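Local coordinates for RNase NGR3 (Nicotiana glutinosa, PDB 1VD3), which probably cleaves single-stranded RNA as a secreted endoribonuclease of the RNase T2 family, and can bind 2'-UMP, at residues L125-N128 / L129-A132; H141-L144 / E145-K148; N164-T167 / Q168-Q172. All coordinates share one frame; numbering follows the deposited sequence.

How the interactions relate
The three contacts are local and follow one another along the chain: interaction 1 in helix 125-131, interaction 2 at the start of helix 144-155, and interaction 3 at the hairpin turn between strands 160-165 and 171-181. Interactions 1 and 2 have centres 12 Å apart and touch, Leu-129 CD2 lying 4.0 Å from Ile-147 O where the two helices pack. Interaction 3 touches neither: its nearest atoms are about 7 Å from interaction 2 and about 11 Å from interaction 1. With respect to the active site, the side chain of Leu-125 is about 10 Å from that of His-43, a predicted catalytic residue, and the side chain of Asn-164 is about 10 Å from the bound 2'-UMP.

Interaction 1. Residues L125-N128 / L129-A132; sequences LLEN and LKNA
Leu-126 O accepts two hydrogen bonds, one from Lys-130 N at 3.1 Å and a weak one from Leu-129 N at 3.3 Å. Leu-129 N is shared, bonding also to Leu-125 O at 3.0 Å, and Asn-131 N to Glu-127 O (N-H...O angle 164°) makes the third i to i+4 link of this short alpha-helix. Among the side chains, Glu-127 and Lys-130 form an i to i+3 salt bridge, with NZ 3.2 Å from OE2 on its syn side, 16° out of the carboxylate plane. The glutamate bends at chi2 (-61°) to bring OE2 beside the end of the extended lysine chain. The lysine's methylenes pass Leu-126, CE lying 4.0 Å from CG, so a long aliphatic chain with a charged end suits this place. Replacing Glu-127 by an alanine would probably leave the ammonium of Lys-130 without this partner and let its chain swing more freely. A water accepts from Asn-131 ND2 at 3.0 Å and donates weakly to Asn-128 OD1. The helix is amphipathic: Leu-125 and Leu-129 turn inward against Phe-40 and helix 144-155, Leu-126 stands at the border, and the salt bridge is probably tempered by solvent.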
loop_
_atom_site.group_PDB
_atom_site.type_symbol
_atom_site.label_atom_id
_atom_site.label_comp_id
_atom_site.label_asym_id
_atom_site.label_seq_id
_atom_site.Cartn_x
_atom_site.Cartn_y
_atom_site.Cartn_z
ATOM N N LEU A 125 4.681 7.823 -5.655
ATOM C CA LEU A 125 4.027 7.230 -6.821
ATOM C C LEU A 125 3.215 8.169 -7.712
ATOM O O LEU A 125 3.384 8.169 -8.932
ATOM C CB LEU A 125 3.129 6.068 -6.385
ATOM C CG LEU A 125 3.783 4.907 -5.624
ATOM C CD1 LEU A 125 2.735 3.837 -5.366
ATOM C CD2 LEU A 125 4.947 4.330 -6.422
ATOM N N LEU A 126 2.326 8.947 -7.109
ATOM C CA LEU A 126 1.478 9.864 -7.867
ATOM C C LEU A 126 2.296 10.800 -8.750
ATOM O O LEU A 126 2.024 10.942 -9.945
ATOM C CB LEU A 126 0.611 10.688 -6.912
ATOM C CG LEU A 126 -0.499 11.539 -7.535
ATOM C CD1 LEU A 126 -1.515 10.638 -8.226
ATOM C CD2 LEU A 126 -1.178 12.363 -6.448
ATOM N N GLU A 127 3.301 11.433 -8.155
ATOM C CA GLU A 127 4.157 12.364 -8.878
ATOM C C GLU A 127 5.067 11.682 -9.898
ATOM O O GLU A 127 5.362 12.247 -10.954
ATOM C CB GLU A 127 4.992 13.170 -7.886
ATOM C CG GLU A 127 4.150 13.986 -6.917
ATOM C CD GLU A 127 3.277 15.009 -7.622
ATOM O OE1 GLU A 127 3.839 15.905 -8.289
ATOM O OE2 GLU A 127 2.035 14.916 -7.509
ATOM N N ASN A 128 5.525 10.473 -9.592
ATOM C CA ASN A 128 6.377 9.773 -10.543
ATOM C C ASN A 128 5.573 9.466 -11.800
ATOM O O ASN A 128 6.103 9.495 -12.913
ATOM C CB ASN A 128 6.929 8.480 -9.937
ATOM C CG ASN A 128 8.153 8.722 -9.078
ATOM O OD1 ASN A 128 9.055 9.468 -9.463
ATOM N ND2 ASN A 128 8.201 8.081 -7.912
ATOM N N LEU A 129 4.286 9.183 -11.619
ATOM C CA LEU A 129 3.414 8.880 -12.746
ATOM C C LEU A 129 3.146 10.148 -13.545
ATOM O O LEU A 129 3.153 10.123 -14.772
ATOM C CB LEU A 129 2.096 8.274 -12.255
ATOM C CG LEU A 129 2.214 6.873 -11.643
ATOM C CD1 LEU A 129 0.904 6.492 -10.971
ATOM C CD2 LEU A 129 2.573 5.871 -12.734
ATOM N N LYS A 130 2.915 11.257 -12.850
ATOM C CA LYS A 130 2.662 12.525 -13.531
ATOM C C LYS A 130 3.845 12.866 -14.424
ATOM O O LYS A 130 3.672 13.277 -15.571
ATOM C CB LYS A 130 2.443 13.652 -12.517
ATOM C CG LYS A 130 1.143 13.540 -11.739
ATOM C CD LYS A 130 0.924 14.760 -10.855
ATOM C CE LYS A 130 -0.351 14.632 -10.038
ATOM N NZ LYS A 130 -0.556 15.812 -9.162
ATOM N N ASN A 131 5.049 12.691 -13.895
ATOM C CA ASN A 131 6.259 12.969 -14.654
ATOM C C ASN A 131 6.253 12.227 -15.986
ATOM O O ASN A 131 6.862 12.678 -16.955
ATOM C CB ASN A 131 7.489 12.568 -13.842
ATOM C CG ASN A 131 7.733 13.489 -12.667
ATOM O OD1 ASN A 131 6.863 14.281 -12.292
ATOM N ND2 ASN A 131 8.915 13.389 -12.071
ATOM N N ALA A 132 5.557 11.093 -16.029
ATOM C CA ALA A 132 5.472 10.283 -17.242
ATOM C C ALA A 132 4.146 10.507 -17.963
ATOM O O ALA A 132 3.770 9.731 -18.841
ATOM C CB ALA A 132 5.634 8.800 -16.893
HETATM O O HOH W 1 9.917 10.617 -12.489
#

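Interaction 2. Residues H141-L144 / E145-K148; sequences HYTL and ESIK
Thr-143 is the N-cap of helix 144-155, where the chain leaves its pairing with strand 202-205 and begins to coil, and Ser-146, three residues on, is its partner. Among the hydrogen bonds, the capping one comes first: Ser-146 N gives its hydrogen to Thr-143 OG1 at 3.0 Å, with an N-H...O angle of 156°. Threonine suits the position because its hydroxyl can replace the carbonyl that the first turn lacks. Its chi1 of 66° sets OG1 between the backbone N and the carbonyl carbon, facing the amide of Ser-146. The serine answers with its own hydroxyl, OG donating to Thr-143 O at 2.8 Å and approaching 26° out of the carbonyl plane. Water enters the same network, accepting from Thr-143 N and donating to Ser-146 OG, so the serine oxygen both gives and receives. The regular i to i+4 pattern of the helix appears in the bond from Lys-148 N to Leu-144 O.

The apolar contacts are separate from this network. Tyr-142 CB meets Ile-147 CD1 at 3.9 Å, and the branched isoleucine also packs on Ile-134 and Ile-203. The tyrosine ring leads away from the helix, its OH hydrogen-bonded to Thr-135 O, while His-141 CD2 lies over one ring face toward the rim. His-141 and Tyr-142 together form a classic beta bulge opposite Ile-203.

Among the charged side chains, Glu-145 reaches along the helix to a salt bridge with Lys-149. Lys-148 contributes its aliphatic part: its first two torsions lead the chain across Leu-144, and before the bends at chi3 and chi4 its CD comes 3.8 Å from the leucine CG.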
loop_
_atom_site.group_PDB
_atom_site.type_symbol
_atom_site.label_atom_id
_atom_site.label_comp_id
_atom_site.label_asym_id
_atom_site.label_seq_id
_atom_site.Cartn_x
_atom_site.Cartn_y
_atom_site.Cartn_z
ATOM N N HIS A 141 -6.857 3.382 -20.393
ATOM C CA HIS A 141 -6.083 4.283 -21.235
ATOM C C HIS A 141 -4.567 4.107 -21.188
ATOM O O HIS A 141 -3.867 4.538 -22.106
ATOM C CB HIS A 141 -6.434 5.726 -20.845
ATOM C CG HIS A 141 -5.833 6.769 -21.737
ATOM N ND1 HIS A 141 -6.340 7.065 -22.983
ATOM C CD2 HIS A 141 -4.771 7.590 -21.557
ATOM C CE1 HIS A 141 -5.619 8.026 -23.534
ATOM N NE2 HIS A 141 -4.661 8.362 -22.689
ATOM N N TYR A 142 -4.055 3.470 -20.137
ATOM C CA TYR A 142 -2.612 3.314 -20.002
ATOM C C TYR A 142 -2.058 1.905 -20.111
ATOM O O TYR A 142 -2.638 0.952 -19.602
ATOM C CB TYR A 142 -2.138 3.899 -18.668
ATOM C CG TYR A 142 -2.494 5.352 -18.466
ATOM C CD1 TYR A 142 -3.581 5.718 -17.673
ATOM C CD2 TYR A 142 -1.754 6.359 -19.083
ATOM C CE1 TYR A 142 -3.924 7.058 -17.497
ATOM C CE2 TYR A 142 -2.085 7.699 -18.917
ATOM C CZ TYR A 142 -3.171 8.041 -18.125
ATOM O OH TYR A 142 -3.501 9.363 -17.970
ATOM N N THR A 143 -0.916 1.787 -20.775
ATOM C CA THR A 143 -0.270 0.493 -20.903
ATOM C C THR A 143 0.295 0.183 -19.525
ATOM O O THR A 143 0.692 1.090 -18.791
ATOM C CB THR A 143 0.897 0.529 -21.907
ATOM O OG1 THR A 143 1.940 1.369 -21.397
ATOM C CG2 THR A 143 0.426 1.058 -23.253
ATOM N N LEU A 144 0.320 -1.091 -19.165
ATOM C CA LEU A 144 0.862 -1.485 -17.876
ATOM C C LEU A 144 2.354 -1.162 -17.839
ATOM O O LEU A 144 2.895 -0.774 -16.804
ATOM C CB LEU A 144 0.646 -2.984 -17.659
ATOM C CG LEU A 144 1.316 -3.598 -16.432
ATOM C CD1 LEU A 144 0.742 -2.986 -15.159
ATOM C CD2 LEU A 144 1.102 -5.108 -16.452
ATOM N N GLU A 145 3.013 -1.317 -18.983
ATOM C CA GLU A 145 4.447 -1.054 -19.085
ATOM C C GLU A 145 4.826 0.372 -18.728
ATOM O O GLU A 145 5.788 0.599 -17.993
ATOM C CB GLU A 145 4.952 -1.361 -20.502
ATOM C CG GLU A 145 5.109 -2.836 -20.807
ATOM C CD GLU A 145 6.035 -3.531 -19.828
ATOM O OE1 GLU A 145 7.163 -3.036 -19.615
ATOM O OE2 GLU A 145 5.635 -4.576 -19.272
ATOM N N SER A 146 4.078 1.334 -19.256
ATOM C CA SER A 146 4.360 2.740 -18.988
ATOM C C SER A 146 4.281 3.042 -17.495
ATOM O O SER A 146 5.100 3.786 -16.958
ATOM C CB SER A 146 3.382 3.639 -19.755
ATOM O OG SER A 146 2.054 3.486 -19.291
ATOM N N ILE A 147 3.295 2.452 -16.829
ATOM C CA ILE A 147 3.105 2.653 -15.399
ATOM C C ILE A 147 4.256 2.050 -14.593
ATOM O O ILE A 147 4.816 2.701 -13.710
ATOM C CB ILE A 147 1.763 2.035 -14.952
ATOM C CG1 ILE A 147 0.611 2.829 -15.578
ATOM C CG2 ILE A 147 1.663 2.013 -13.425
ATOM C CD1 ILE A 147 -0.750 2.177 -15.432
ATOM N N LYS A 148 4.615 0.809 -14.901
ATOM C CA LYS A 148 5.705 0.153 -14.191
ATOM C C LYS A 148 7.034 0.888 -14.374
ATOM O O LYS A 148 7.776 1.097 -13.411
ATOM C CB LYS A 148 5.839 -1.302 -14.657
ATOM C CG LYS A 148 4.682 -2.198 -14.218
ATOM C CD LYS A 148 4.762 -3.591 -14.833
ATOM C CE LYS A 148 6.014 -4.336 -14.404
ATOM N NZ LYS A 148 6.067 -4.569 -12.936
HETATM O O HOH W 2 0.445 4.382 -21.688
#

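Interaction 3. Residues N164-T167 / Q168-Q172; sequences NVDT and QGNHQ
Asp-166 OD2 accepts a hydrogen bond from Asn-170 N at 2.8 Å, as part of a carboxylate that gathers the N-H donors of the turn. With chi1 at 69°, CG stands between the backbone N and the carbonyl carbon, which brings the carboxylate in over the following residues. Asn-170 N meets OD2 from above the carboxylate plane, 43° out of it, and Gln-168 N adds a weak bond to the same oxygen. The other oxygen, OD1, uses its syn lone pair for Asn-170 ND2 at 3.2 Å; the donor's amide plane contains OD1, yet stands 74° from the carboxylate plane. Aspartate suits this place, being short enough to fold back on the turn and having two acceptor oxygens to share among its donors, which may also offset the nearby like charge of Glu-204.

Residues 166-169 make a type I beta turn, closed by Gly-169 N to Asp-166 O at 2.7 Å. With Asp-166 N bonded to Asn-170 O at 3.0 Å, this is a 3:5 hairpin, a type I turn with a G1 beta bulge, joining strands 160-165 and 171-181. Gly-169 has the positive phi of the bulge, at which a CB would crowd the preceding carbonyl oxygen. Asn-164 and Gln-172 form a hydrogen-bonded pair, linked through both backbone amides.

Val-165 and His-171, the next, non-hydrogen-bonded pair, set their side chains alongside one another on one face of the hairpin, the valine CG2 3.6 Å from the histidine ND1. Val-165 CG1 turns to Gly-169 C, at 3.4 Å. On the other face, Gln-172 extends beyond CG and carries its NE2 to a hydrogen bond with Asp-23 OD2.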
loop_
_atom_site.group_PDB
_atom_site.type_symbol
_atom_site.label_atom_id
_atom_site.label_comp_id
_atom_site.label_asym_id
_atom_site.label_seq_id
_atom_site.Cartn_x
_atom_site.Cartn_y
_atom_site.Cartn_z
ATOM N N ASN A 164 -7.499 -4.970 -10.143
ATOM C CA ASN A 164 -8.803 -5.543 -9.853
ATOM C C ASN A 164 -9.730 -4.995 -10.937
ATOM O O ASN A 164 -9.258 -4.367 -11.891
ATOM C CB ASN A 164 -9.295 -5.209 -8.428
ATOM C CG ASN A 164 -9.572 -3.737 -8.212
ATOM O OD1 ASN A 164 -10.226 -3.365 -7.233
ATOM N ND2 ASN A 164 -9.070 -2.893 -9.099
ATOM N N VAL A 165 -11.032 -5.225 -10.817
ATOM C CA VAL A 165 -11.957 -4.763 -11.850
ATOM C C VAL A 165 -13.098 -3.903 -11.311
ATOM O O VAL A 165 -13.694 -4.228 -10.288
ATOM C CB VAL A 165 -12.563 -5.967 -12.600
ATOM C CG1 VAL A 165 -13.483 -5.486 -13.712
ATOM C CG2 VAL A 165 -11.444 -6.839 -13.162
ATOM N N ASP A 166 -13.404 -2.813 -12.009
ATOM C CA ASP A 166 -14.485 -1.931 -11.578
ATOM C C ASP A 166 -15.824 -2.418 -12.118
ATOM O O ASP A 166 -15.873 -3.283 -12.990
ATOM C CB ASP A 166 -14.217 -0.488 -12.023
ATOM C CG ASP A 166 -14.326 -0.296 -13.528
ATOM O OD1 ASP A 166 -13.891 0.771 -14.013
ATOM O OD2 ASP A 166 -14.849 -1.190 -14.224
ATOM N N THR A 167 -16.909 -1.858 -11.592
ATOM C CA THR A 167 -18.257 -2.235 -12.005
ATOM C C THR A 167 -18.459 -2.234 -13.520
ATOM O O THR A 167 -19.290 -2.981 -14.041
ATOM C CB THR A 167 -19.307 -1.289 -11.380
ATOM O OG1 THR A 167 -18.967 0.069 -11.685
ATOM C CG2 THR A 167 -19.362 -1.474 -9.868
ATOM N N GLN A 168 -17.700 -1.399 -14.222
ATOM C CA GLN A 168 -17.810 -1.292 -15.673
ATOM C C GLN A 168 -17.051 -2.400 -16.398
ATOM O O GLN A 168 -17.155 -2.540 -17.618
ATOM C CB GLN A 168 -17.292 0.072 -16.131
ATOM C CG GLN A 168 -17.996 1.253 -15.478
ATOM C CD GLN A 168 -17.382 2.591 -15.859
ATOM O OE1 GLN A 168 -17.822 3.643 -15.393
ATOM N NE2 GLN A 168 -16.359 2.556 -16.708
ATOM N N GLY A 169 -16.292 -3.187 -15.644
ATOM C CA GLY A 169 -15.534 -4.271 -16.242
ATOM C C GLY A 169 -14.127 -3.870 -16.645
ATOM O O GLY A 169 -13.418 -4.645 -17.287
ATOM N N ASN A 170 -13.721 -2.659 -16.272
ATOM C CA ASN A 170 -12.385 -2.174 -16.601
ATOM C C ASN A 170 -11.367 -2.725 -15.616
ATOM O O ASN A 170 -11.638 -2.815 -14.418
ATOM C CB ASN A 170 -12.326 -0.643 -16.548
ATOM C CG ASN A 170 -13.157 0.018 -17.630
ATOM O OD1 ASN A 170 -12.956 -0.223 -18.820
ATOM N ND2 ASN A 170 -14.091 0.868 -17.220
ATOM N N HIS A 171 -10.202 -3.108 -16.125
ATOM C CA HIS A 171 -9.128 -3.608 -15.274
ATOM C C HIS A 171 -8.401 -2.337 -14.844
ATOM O O HIS A 171 -8.023 -1.520 -15.682
ATOM C CB HIS A 171 -8.216 -4.526 -16.081
ATOM C CG HIS A 171 -8.925 -5.711 -16.653
ATOM N ND1 HIS A 171 -9.173 -6.855 -15.923
ATOM C CD2 HIS A 171 -9.499 -5.906 -17.864
ATOM C CE1 HIS A 171 -9.869 -7.702 -16.660
ATOM N NE2 HIS A 171 -10.080 -7.151 -17.841
ATOM N N GLN A 172 -8.212 -2.170 -13.541
ATOM C CA GLN A 172 -7.594 -0.962 -13.016
ATOM C C GLN A 172 -6.442 -1.229 -12.061
ATOM O O GLN A 172 -6.386 -2.280 -11.420
ATOM C CB GLN A 172 -8.667 -0.154 -12.285
ATOM C CG GLN A 172 -9.361 -0.975 -11.209
ATOM C CD GLN A 172 -10.588 -0.306 -10.610
ATOM O OE1 GLN A 172 -11.168 -0.811 -9.648
ATOM N NE2 GLN A 172 -10.991 0.826 -11.174
#